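Local atomic coordinates of hypothetical protein Atu2684 (PDB entry 2AXO), a protein that is of unknown function but belongs to the DUF1223 family of the thioredoxin clan and carries a CxxC disulfide consistent with a redox role. Residues Tyr78-Trp83 / Glu96-Gln101; Val176-Arg181 / Val226-Lys231. All blocks are in the same frame, centred on the assembly; numbering follows the deposited sequence.

Contact 1: Tyr78-Trp83 / Glu96-Gln101; sequences YHVDYW and ENTERQ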
loop_
_atom_site.group_PDB
_atom_site.type_symbol
_atom_site.label_atom_id
_atom_site.label_comp_id
_atom_site.label_asym_id
_atom_site.label_seq_id
_atom_site.Cartn_x
_atom_site.Cartn_y
_atom_site.Cartn_z
ATOM N N TYR A 78 -8.828 11.088 1.657
ATOM C CA TYR A 78 -7.615 10.561 2.275
ATOM C C TYR A 78 -6.524 10.394 1.224
ATOM O O TYR A 78 -6.577 9.467 0.416
ATOM C CB TYR A 78 -7.850 9.188 2.909
ATOM C CG TYR A 78 -8.826 9.164 4.060
ATOM C CD1 TYR A 78 -10.198 9.077 3.832
ATOM C CD2 TYR A 78 -8.377 9.202 5.381
ATOM C CE1 TYR A 78 -11.099 9.027 4.891
ATOM C CE2 TYR A 78 -9.270 9.154 6.448
ATOM C CZ TYR A 78 -10.627 9.066 6.196
ATOM O OH TYR A 78 -11.518 9.024 7.240
ATOM N N HIS A 79 -5.532 11.275 1.233
ATOM C CA HIS A 79 -4.444 11.166 0.270
ATOM C C HIS A 79 -3.499 10.044 0.679
ATOM O O HIS A 79 -2.943 10.062 1.778
ATOM C CB HIS A 79 -3.679 12.488 0.174
ATOM C CG HIS A 79 -4.424 13.565 -0.551
ATOM N ND1 HIS A 79 -5.574 14.140 -0.055
ATOM C CD2 HIS A 79 -4.185 14.167 -1.741
ATOM C CE1 HIS A 79 -6.011 15.053 -0.907
ATOM N NE2 HIS A 79 -5.186 15.088 -1.938
ATOM N N VAL A 80 -3.330 9.066 -0.208
ATOM C CA VAL A 80 -2.452 7.923 0.051
ATOM C C VAL A 80 -1.006 8.255 -0.306
ATOM O O VAL A 80 -0.745 9.148 -1.111
ATOM C CB VAL A 80 -2.912 6.681 -0.746
ATOM C CG1 VAL A 80 -4.289 6.255 -0.265
ATOM C CG2 VAL A 80 -2.938 6.989 -2.240
ATOM N N ASP A 81 -0.060 7.535 0.287
ATOM C CA ASP A 81 1.346 7.817 0.026
ATOM C C ASP A 81 2.003 6.969 -1.054
ATOM O O ASP A 81 3.138 7.238 -1.442
ATOM C CB ASP A 81 2.154 7.694 1.325
ATOM C CG ASP A 81 2.231 6.268 1.838
ATOM O OD1 ASP A 81 1.539 5.384 1.286
ATOM O OD2 ASP A 81 2.984 6.026 2.803
ATOM N N TYR A 82 1.302 5.966 -1.568
ATOM C CA TYR A 82 1.929 5.118 -2.565
ATOM C C TYR A 82 2.013 5.648 -3.994
ATOM O O TYR A 82 2.228 4.887 -4.936
ATOM C CB TYR A 82 1.304 3.718 -2.536
ATOM C CG TYR A 82 -0.199 3.635 -2.663
ATOM C CD1 TYR A 82 -0.827 3.841 -3.888
ATOM C CD2 TYR A 82 -0.980 3.240 -1.581
ATOM C CE1 TYR A 82 -2.197 3.637 -4.037
ATOM C CE2 TYR A 82 -2.346 3.036 -1.712
ATOM C CZ TYR A 82 -2.948 3.229 -2.942
ATOM O OH TYR A 82 -4.290 2.973 -3.087
ATOM N N TRP A 83 1.865 6.959 -4.148
ATOM C CA TRP A 83 1.971 7.585 -5.459
ATOM C C TRP A 83 3.116 8.582 -5.444
ATOM O O TRP A 83 3.361 9.285 -6.424
ATOM C CB TRP A 83 0.671 8.295 -5.844
ATOM C CG TRP A 83 -0.380 7.363 -6.326
ATOM C CD1 TRP A 83 -1.472 6.922 -5.631
ATOM C CD2 TRP A 83 -0.436 6.732 -7.608
ATOM N NE1 TRP A 83 -2.204 6.056 -6.403
ATOM C CE2 TRP A 83 -1.592 5.922 -7.623
ATOM C CE3 TRP A 83 0.379 6.771 -8.747
ATOM C CZ2 TRP A 83 -1.960 5.158 -8.738
ATOM C CZ3 TRP A 83 0.016 6.008 -9.857
ATOM C CH2 TRP A 83 -1.144 5.215 -9.842
ATOM N N GLU A 96 -0.500 6.902 7.469
ATOM C CA GLU A 96 -1.692 6.592 8.253
ATOM C C GLU A 96 -2.926 6.486 7.363
ATOM O O GLU A 96 -3.780 5.628 7.575
ATOM C CB GLU A 96 -1.914 7.660 9.329
ATOM C CG GLU A 96 -0.898 7.628 10.472
ATOM C CD GLU A 96 0.527 7.856 10.002
ATOM O OE1 GLU A 96 0.785 8.895 9.358
ATOM O OE2 GLU A 96 1.394 6.997 10.275
ATOM N N ASN A 97 -3.023 7.362 6.368
ATOM C CA ASN A 97 -4.159 7.323 5.459
ATOM C C ASN A 97 -4.133 6.040 4.658
ATOM O O ASN A 97 -5.163 5.405 4.447
ATOM C CB ASN A 97 -4.131 8.502 4.493
ATOM C CG ASN A 97 -4.557 9.787 5.140
ATOM O OD1 ASN A 97 -5.078 9.782 6.250
ATOM N ND2 ASN A 97 -4.349 10.902 4.446
ATOM N N THR A 98 -2.949 5.667 4.191
ATOM C CA THR A 98 -2.832 4.450 3.416
ATOM C C THR A 98 -3.198 3.257 4.299
ATOM O O THR A 98 -3.892 2.342 3.858
ATOM C CB THR A 98 -1.408 4.277 2.848
ATOM O OG1 THR A 98 -1.041 5.454 2.115
ATOM C CG2 THR A 98 -1.352 3.075 1.912
ATOM N N GLU A 99 -2.754 3.272 5.551
ATOM C CA GLU A 99 -3.078 2.174 6.456
ATOM C C GLU A 99 -4.583 2.018 6.640
ATOM O O GLU A 99 -5.080 0.900 6.798
ATOM C CB GLU A 99 -2.399 2.377 7.811
ATOM C CG GLU A 99 -0.886 2.303 7.722
ATOM C CD GLU A 99 -0.220 2.313 9.076
ATOM O OE1 GLU A 99 -0.507 3.231 9.873
ATOM O OE2 GLU A 99 0.597 1.405 9.341
ATOM N N ARG A 100 -5.313 3.130 6.616
ATOM C CA ARG A 100 -6.763 3.052 6.763
ATOM C C ARG A 100 -7.343 2.345 5.540
ATOM O O ARG A 100 -8.255 1.534 5.668
ATOM C CB ARG A 100 -7.377 4.450 6.926
ATOM C CG ARG A 100 -8.893 4.452 7.153
ATOM C CD ARG A 100 -9.357 5.827 7.624
ATOM N NE ARG A 100 -10.808 5.935 7.816
ATOM C CZ ARG A 100 -11.485 5.363 8.809
ATOM N NH1 ARG A 100 -10.858 4.623 9.718
ATOM N NH2 ARG A 100 -12.789 5.554 8.911
ATOM N N GLN A 101 -6.817 2.631 4.351
ATOM C CA GLN A 101 -7.335 1.955 3.171
ATOM C C GLN A 101 -7.024 0.457 3.277
ATOM O O GLN A 101 -7.784 -0.371 2.777
ATOM C CB GLN A 101 -6.743 2.542 1.887
ATOM C CG GLN A 101 -7.300 1.923 0.611
ATOM C CD GLN A 101 -6.737 2.574 -0.641
ATOM O OE1 GLN A 101 -5.563 2.945 -0.686
ATOM N NE2 GLN A 101 -7.566 2.695 -1.673
#
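With CG set between the backbone N and the carbonyl carbon (chi1 54°), the ring of Y82 is turned so that its edge meets T98 and its hydroxyl reaches Q101, whose own chain runs out extended with CG anti to the backbone N (chi1 -177°). There Y82 OH donates to Q101 OE1 over 2.7 Å, with the ring and amide planes nearly parallel (9° apart) and OE1 lying at the ring edge. The amide is fixed from its other end too, since Q101 NE2 bonds to Y114 O and to Q117 OE1, which secures its rotation. One turn back along the helix, T98 uses both branches: its methyl CG2 packs at the edge of the Y82 ring, 3.5 Å from CD2, while T98 OG1 donates to D81 OD1 at 2.7 Å, arriving from above the carboxylate plane. Residues 78-83, running from strand 74-79 of the thioredoxin-like mixed sheet into the chain beyond it, are joined here to helix 95-107. N97 reaches the backbone of the strand: N97 ND2 donates to H79 O at 3.1 Å, with the oxygen in the amide plane, and the same nitrogen also bonds to V203 O on strand 196-212. The N97 amide stands almost perpendicular to the Y78 ring and meets it edge-on, OD1 being 3.5 Å from Y78 CD2. R100 runs extended past the far end of that ring, its CD 3.5 Å from Y78 CE2, and carries its guanidinium on to E47 in a salt bridge and to Q239 in a hydrogen bond. At the Y82 end a second subunit closes in, its Y102 ring and M105 packing against Y82.

Contact 2: Val176-Arg181 / Val226-Lys231; sequences VAYFTR and VAKVKK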
loop_
_atom_site.group_PDB
_atom_site.type_symbol
_atom_site.label_atom_id
_atom_site.label_comp_id
_atom_site.label_asym_id
_atom_site.label_seq_id
_atom_site.Cartn_x
_atom_site.Cartn_y
_atom_site.Cartn_z
ATOM N N VAL A 176 -12.596 10.554 15.034
ATOM C CA VAL A 176 -12.589 11.920 14.531
ATOM C C VAL A 176 -11.513 12.050 13.468
ATOM O O VAL A 176 -10.339 11.753 13.714
ATOM C CB VAL A 176 -12.306 12.956 15.640
ATOM C CG1 VAL A 176 -12.292 14.365 15.045
ATOM C CG2 VAL A 176 -13.358 12.858 16.731
ATOM N N ALA A 177 -11.927 12.484 12.284
ATOM C CA ALA A 177 -11.016 12.675 11.168
ATOM C C ALA A 177 -10.890 14.176 10.946
ATOM O O ALA A 177 -11.874 14.858 10.643
ATOM C CB ALA A 177 -11.557 11.990 9.913
ATOM N N TYR A 178 -9.678 14.687 11.125
ATOM C CA TYR A 178 -9.409 16.111 10.963
ATOM C C TYR A 178 -8.984 16.392 9.531
ATOM O O TYR A 178 -8.183 15.658 8.959
ATOM C CB TYR A 178 -8.300 16.530 11.931
ATOM C CG TYR A 178 -8.642 16.277 13.385
ATOM C CD1 TYR A 178 -9.412 17.190 14.110
ATOM C CD2 TYR A 178 -8.214 15.116 14.032
ATOM C CE1 TYR A 178 -9.746 16.956 15.450
ATOM C CE2 TYR A 178 -8.544 14.868 15.370
ATOM C CZ TYR A 178 -9.309 15.790 16.070
ATOM O OH TYR A 178 -9.641 15.541 17.381
ATOM N N PHE A 179 -9.525 17.456 8.947
ATOM C CA PHE A 179 -9.174 17.802 7.580
ATOM C C PHE A 179 -9.082 19.297 7.365
ATOM O O PHE A 179 -9.540 20.099 8.189
ATOM C CB PHE A 179 -10.208 17.231 6.594
ATOM C CG PHE A 179 -11.617 17.676 6.865
ATOM C CD1 PHE A 179 -12.496 16.847 7.558
ATOM C CD2 PHE A 179 -12.062 18.934 6.449
ATOM C CE1 PHE A 179 -13.797 17.259 7.838
ATOM C CE2 PHE A 179 -13.361 19.361 6.722
ATOM C CZ PHE A 179 -14.233 18.520 7.419
ATOM N N THR A 180 -8.454 19.660 6.255
ATOM C CA THR A 180 -8.356 21.047 5.859
ATOM C C THR A 180 -9.589 21.178 4.978
ATOM O O THR A 180 -9.996 20.221 4.323
ATOM C CB THR A 180 -7.075 21.327 5.028
ATOM O OG1 THR A 180 -7.018 20.431 3.905
ATOM C CG2 THR A 180 -5.833 21.137 5.889
ATOM N N ARG A 181 -10.206 22.348 4.991
ATOM C CA ARG A 181 -11.399 22.582 4.194
ATOM C C ARG A 181 -11.045 22.523 2.712
ATOM O O ARG A 181 -11.582 21.706 1.963
ATOM C CB ARG A 181 -11.978 23.943 4.568
ATOM C CG ARG A 181 -13.096 24.432 3.691
ATOM C CD ARG A 181 -14.313 23.544 3.767
ATOM N NE ARG A 181 -15.473 24.259 3.252
ATOM C CZ ARG A 181 -16.643 23.699 2.990
ATOM N NH1 ARG A 181 -16.818 22.397 3.191
ATOM N NH2 ARG A 181 -17.633 24.446 2.527
ATOM N N VAL A 226 -9.928 22.016 19.413
ATOM C CA VAL A 226 -10.580 23.164 18.806
ATOM C C VAL A 226 -9.653 23.766 17.756
ATOM O O VAL A 226 -10.074 24.059 16.637
ATOM C CB VAL A 226 -10.906 24.245 19.862
ATOM C CG1 VAL A 226 -11.458 25.488 19.185
ATOM C CG2 VAL A 226 -11.904 23.701 20.873
ATOM N N ALA A 227 -8.386 23.939 18.120
ATOM C CA ALA A 227 -7.400 24.504 17.209
ATOM C C ALA A 227 -7.280 23.676 15.931
ATOM O O ALA A 227 -7.158 24.227 14.840
ATOM C CB ALA A 227 -6.039 24.600 17.901
ATOM N N LYS A 228 -7.316 22.354 16.064
ATOM C CA LYS A 228 -7.208 21.493 14.892
ATOM C C LYS A 228 -8.434 21.594 13.995
ATOM O O LYS A 228 -8.307 21.690 12.778
ATOM C CB LYS A 228 -6.979 20.036 15.309
ATOM C CG LYS A 228 -5.700 19.834 16.101
ATOM C CD LYS A 228 -5.168 18.423 15.984
ATOM C CE LYS A 228 -6.113 17.392 16.553
ATOM N NZ LYS A 228 -5.575 16.027 16.280
ATOM N N VAL A 229 -9.625 21.575 14.584
ATOM C CA VAL A 229 -10.830 21.676 13.773
ATOM C C VAL A 229 -10.830 23.015 13.029
ATOM O O VAL A 229 -11.257 23.094 11.877
ATOM C CB VAL A 229 -12.113 21.564 14.635
ATOM C CG1 VAL A 229 -13.340 21.588 13.744
ATOM C CG2 VAL A 229 -12.080 20.277 15.461
ATOM N N LYS A 230 -10.332 24.061 13.684
ATOM C CA LYS A 230 -10.278 25.390 13.086
ATOM C C LYS A 230 -9.394 25.469 11.844
ATOM O O LYS A 230 -9.496 26.417 11.069
ATOM C CB LYS A 230 -9.806 26.408 14.130
ATOM C CG LYS A 230 -10.861 26.770 15.153
ATOM C CD LYS A 230 -11.997 27.547 14.509
ATOM C CE LYS A 230 -13.084 27.872 15.520
ATOM N NZ LYS A 230 -14.189 28.656 14.898
ATOM N N LYS A 231 -8.521 24.482 11.658
ATOM C CA LYS A 231 -7.642 24.456 10.489
ATOM C C LYS A 231 -8.435 24.046 9.252
ATOM O O LYS A 231 -7.934 24.099 8.130
ATOM C CB LYS A 231 -6.485 23.467 10.695
ATOM C CG LYS A 231 -5.387 23.957 11.631
ATOM C CD LYS A 231 -4.337 22.873 11.882
ATOM C CE LYS A 231 -3.626 22.448 10.603
ATOM N NZ LYS A 231 -2.607 21.394 10.876
#
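K228 NZ is gripped from several sides: it lies over one face of the Y178 ring, forms a salt bridge with D205 and makes a weak hydrogen bond to Q207, so the ammonium group is shared between an aromatic face and the polar side chains of strand 196-212. The setting is a short helix, 223-229, laid against an antiparallel sheet in which strand 172-186 runs between 196-212 and 232-241. Cation-pi geometry is clear here, with K228 NZ 3.7 Å from the centroid of the Y178 ring and 29° off the ring normal. The carbon next to it sits still more squarely over the ring: K228 CE makes a CH-pi contact 3.6 Å from the same centroid. The lysine chain reaches this place because it bends at chi3 (-63°), which places CE over the centre of the ring before NZ continues toward CE2 and D205. Nearer the helix, K228 CB packs against Y178 CD1, so the lysine spans the ring from its CD1/CE1 side to its CD2/CE2 side, touching with CB, CE and NZ. The opposite face of Y178 is taken by V176 CG1 from the same strand, near the ring's periphery, and the aromatic group is therefore sandwiched between an aliphatic methyl and an aliphatic-cationic chain. V229 approaches differently, its CG2 coming to the ring edge near the plane; the same side chain also touches C234 on strand 232-241 and L256 on strand 247-257, the next one out. Farther along, toward strand 232-241, the contact passes to the backbone. The ammonium group of K231 turns off to a cation-pi contact with Y204, while its carbonyl stays near T180 in a simple van der Waals approach, K231 O lying 3.8 Å from T180 CA.

Contact 1 comes first along the chain, and its centre lies 18 Å from that of contact 2, both within the DUF1223 region. They use different beta-sheets: 78-83 leaves an edge strand of the mixed, thioredoxin-like sheet, whereas 176-181 belongs to the four-stranded antiparallel sheet. The two layers nevertheless meet, for Y78 OH packs against A177 CB at 4.0 Å and F179 touches L76. Strand 196-212 serves both places, offering V203 to N97 and D205 to K228. No other chain of the assembly touches contact 2. The pair thus illustrates two places where a helix packs against a strand or the chain just beyond it, one facing the second subunit and one within the subunit.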